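Local coordinates for protein putative hydantoin racemase (Klebsiella pneumoniae subsp. pneumoniae, PDB 3QVK) that probably racemises 5-monosubstituted hydantoins, interconverting the D and L forms of compounds such as 5-benzylhydantoin and 5-isobutylhydantoin, at residues Q5-N10 against D71-A76. Numbering follows the deposited sequence.
Sequences QVINPN and DGHVIA. With 2AL (1-(2,5-dioxo-2,5-dihydro-1H-imidazol-4-yl)urea), chain C.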
loop_
_atom_site.group_PDB
_atom_site.type_symbol
_atom_site.label_atom_id
_atom_site.label_comp_id
_atom_site.label_asym_id
_atom_site.label_seq_id
_atom_site.Cartn_x
_atom_site.Cartn_y
_atom_site.Cartn_z
ATOM N N GLN A 5 -7.605 -13.733 32.234
ATOM C CA GLN A 5 -7.437 -15.097 31.747
ATOM C C GLN A 5 -6.406 -15.124 30.620
ATOM O O GLN A 5 -6.648 -14.597 29.533
ATOM C CB GLN A 5 -8.773 -15.662 31.257
ATOM C CG GLN A 5 -8.725 -17.141 30.884
ATOM C CD GLN A 5 -9.957 -17.608 30.130
ATOM O OE1 GLN A 5 -10.471 -16.909 29.254
ATOM N NE2 GLN A 5 -10.429 -18.804 30.459
ATOM N N VAL A 6 -5.256 -15.731 30.894
ATOM C CA VAL A 6 -4.212 -15.882 29.887
ATOM C C VAL A 6 -4.308 -17.280 29.279
ATOM O O VAL A 6 -4.024 -18.284 29.940
ATOM C CB VAL A 6 -2.799 -15.618 30.463
ATOM C CG1 VAL A 6 -1.752 -15.695 29.364
ATOM C CG2 VAL A 6 -2.741 -14.251 31.144
ATOM N N ILE A 7 -4.725 -17.329 28.017
ATOM C CA ILE A 7 -4.976 -18.592 27.332
ATOM C C ILE A 7 -3.799 -18.989 26.451
ATOM O O ILE A 7 -3.482 -18.303 25.478
ATOM C CB ILE A 7 -6.262 -18.534 26.463
ATOM C CG1 ILE A 7 -7.458 -18.051 27.288
ATOM C CG2 ILE A 7 -6.547 -19.902 25.824
ATOM C CD1 ILE A 7 -8.619 -17.557 26.455
ATOM N N ASN A 8 -3.153 -20.095 26.808
ATOM C CA ASN A 8 -2.226 -20.760 25.907
ATOM C C ASN A 8 -3.063 -21.567 24.914
ATOM O O ASN A 8 -3.759 -22.497 25.318
ATOM C CB ASN A 8 -1.265 -21.666 26.688
ATOM C CG ASN A 8 -0.286 -22.413 25.788
ATOM O OD1 ASN A 8 -0.070 -22.043 24.633
ATOM N ND2 ASN A 8 0.317 -23.470 26.323
ATOM N N PRO A 9 -3.021 -21.195 23.618
ATOM C CA PRO A 9 -3.854 -21.836 22.597
ATOM C C PRO A 9 -3.459 -23.281 22.290
ATOM O O PRO A 9 -4.272 -24.030 21.743
ATOM C CB PRO A 9 -3.637 -20.953 21.361
ATOM C CG PRO A 9 -3.126 -19.662 21.902
ATOM C CD PRO A 9 -2.269 -20.065 23.051
ATOM N N ASN A 10 -2.227 -23.658 22.624
ATOM C CA ASN A 10 -1.805 -25.053 22.515
ATOM C C ASN A 10 -2.014 -25.816 23.829
ATOM O O ASN A 10 -2.223 -25.202 24.878
ATOM C CB ASN A 10 -0.362 -25.171 21.989
ATOM C CG ASN A 10 0.686 -24.715 22.993
ATOM O OD1 ASN A 10 0.754 -25.216 24.117
ATOM N ND2 ASN A 10 1.532 -23.780 22.577
ATOM N N ASP A 71 -12.078 -10.081 33.726
ATOM C CA ASP A 71 -12.047 -8.711 33.217
ATOM C C ASP A 71 -11.479 -8.606 31.804
ATOM O O ASP A 71 -11.778 -7.652 31.083
ATOM C CB ASP A 71 -11.273 -7.808 34.180
ATOM C CG ASP A 71 -11.942 -7.706 35.539
ATOM O OD1 ASP A 71 -13.043 -7.124 35.619
ATOM O OD2 ASP A 71 -11.370 -8.212 36.525
ATOM N N GLY A 72 -10.665 -9.584 31.414
ATOM C CA GLY A 72 -10.051 -9.594 30.089
ATOM C C GLY A 72 -9.367 -10.904 29.747
ATOM O O GLY A 72 -9.241 -11.793 30.593
ATOM N N HIS A 73 -8.920 -11.012 28.498
ATOM C CA HIS A 73 -8.331 -12.245 27.982
ATOM C C HIS A 73 -7.052 -11.976 27.196
ATOM O O HIS A 73 -6.909 -10.928 26.559
ATOM C CB HIS A 73 -9.323 -12.980 27.075
ATOM C CG HIS A 73 -10.680 -13.172 27.679
ATOM N ND1 HIS A 73 -11.054 -14.339 28.308
ATOM C CD2 HIS A 73 -11.755 -12.352 27.734
ATOM C CE1 HIS A 73 -12.302 -14.229 28.728
ATOM N NE2 HIS A 73 -12.750 -13.032 28.396
ATOM N N VAL A 74 -6.132 -12.936 27.248
ATOM C CA VAL A 74 -4.906 -12.903 26.455
ATOM C C VAL A 74 -4.785 -14.195 25.640
ATOM O O VAL A 74 -4.940 -15.295 26.180
ATOM C CB VAL A 74 -3.650 -12.705 27.347
ATOM C CG1 VAL A 74 -2.369 -12.907 26.548
ATOM C CG2 VAL A 74 -3.655 -11.319 27.990
ATOM N N ILE A 75 -4.522 -14.053 24.343
ATOM C CA ILE A 75 -4.259 -15.205 23.478
ATOM C C ILE A 75 -2.745 -15.369 23.326
ATOM O O ILE A 75 -2.085 -14.579 22.642
ATOM C CB ILE A 75 -4.974 -15.082 22.112
ATOM C CG1 ILE A 75 -6.491 -14.990 22.321
ATOM C CG2 ILE A 75 -4.628 -16.268 21.210
ATOM C CD1 ILE A 75 -7.286 -14.706 21.062
ATOM N N ALA A 76 -2.210 -16.406 23.969
ATOM C CA ALA A 76 -0.770 -16.521 24.201
ATOM C C ALA A 76 0.020 -17.401 23.226
ATOM O O ALA A 76 0.869 -18.194 23.640
ATOM C CB ALA A 76 -0.500 -16.935 25.650
HETATM C C4 2AL C . 3.584 -20.426 18.445
HETATM C C5 2AL C . 3.503 -19.988 19.756
HETATM O O5 2AL C . 3.752 -18.852 20.160
HETATM N N7 2AL C . 3.105 -21.008 20.510
HETATM C C8 2AL C . 2.948 -22.040 19.676
HETATM O O8 2AL C . 2.586 -23.162 20.024
HETATM N N9 2AL C . 3.235 -21.707 18.415
HETATM N N3 2AL C . 3.942 -19.704 17.380
HETATM C C2 2AL C . 5.214 -19.545 17.007
HETATM N N1 2AL C . 6.159 -20.116 17.749
HETATM O O2 2AL C . 5.504 -18.884 16.009
HETATM O O HOH W 1 1.685 -20.804 22.963
#
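Val6 pairs with Val74 where strand 2-7 nears its C-terminal end beside the parallel strand 72-75; these are the inner strands of a four-stranded sheet of order 2-1-3-4 in one of the two α/β lobes of this Asp/Glu/hydantoin racemase fold. The pairing illustrates how such a fold builds its ligand site at the C-terminal ends of its parallel strands. Backbone bonds set the register: Gln5 N and Ile7 N donate to Gly72 O and Val74 O, while Val74 N and Ala76 N donate to Gln5 O and Ile7 O. The last, 2.7 Å from Ala76 N to Ile7 O, extends the pairing one residue beyond strand 72-75.

Apolar packing differs on the two faces. Where Val6 and Ala76 meet Ile19 of helix 13-26, the valines lie side by side, pointing the same way, CG1 to CG1 at 4.0 Å, each CG1 anti to its own backbone nitrogen (chi1 -176° in Val6, 170° in Val74); Ala76 CB also packs against Val6 CG1. On the face covered by helix 48-68, the Pro9 side chain crosses that of Ile75 obliquely, its CG 3.8 Å from Ile75 CG2.

This second face also buries a polar pair. His73 ND1 donates to Gln5 OE1 over 2.8 Å; the oxygen sits at the ring edge, in plane, although the amide itself is turned 56° from the imidazole. With Gln5 NE2 bonded to Gln61 O on helix 48-68, both ends of the amide are held, which fixes its flip.

Beyond the strands lies the ligand, which Ile45, Phe78 and Gly183 also bind through backbone nitrogens. Asn8 ND2, also bonded to Thr16 OG1, donates from above the carbonyl plane of Asn10 to OD1, which Ser12 N bonds too; Asn10 ND2 reaches 2AL O8 at 2.8 Å. Asn8 meets the ligand through water, which donates to Asn8 OD1 (2.7 Å) and Ala76 O, and accepts from 2AL N7 at 2.8 Å.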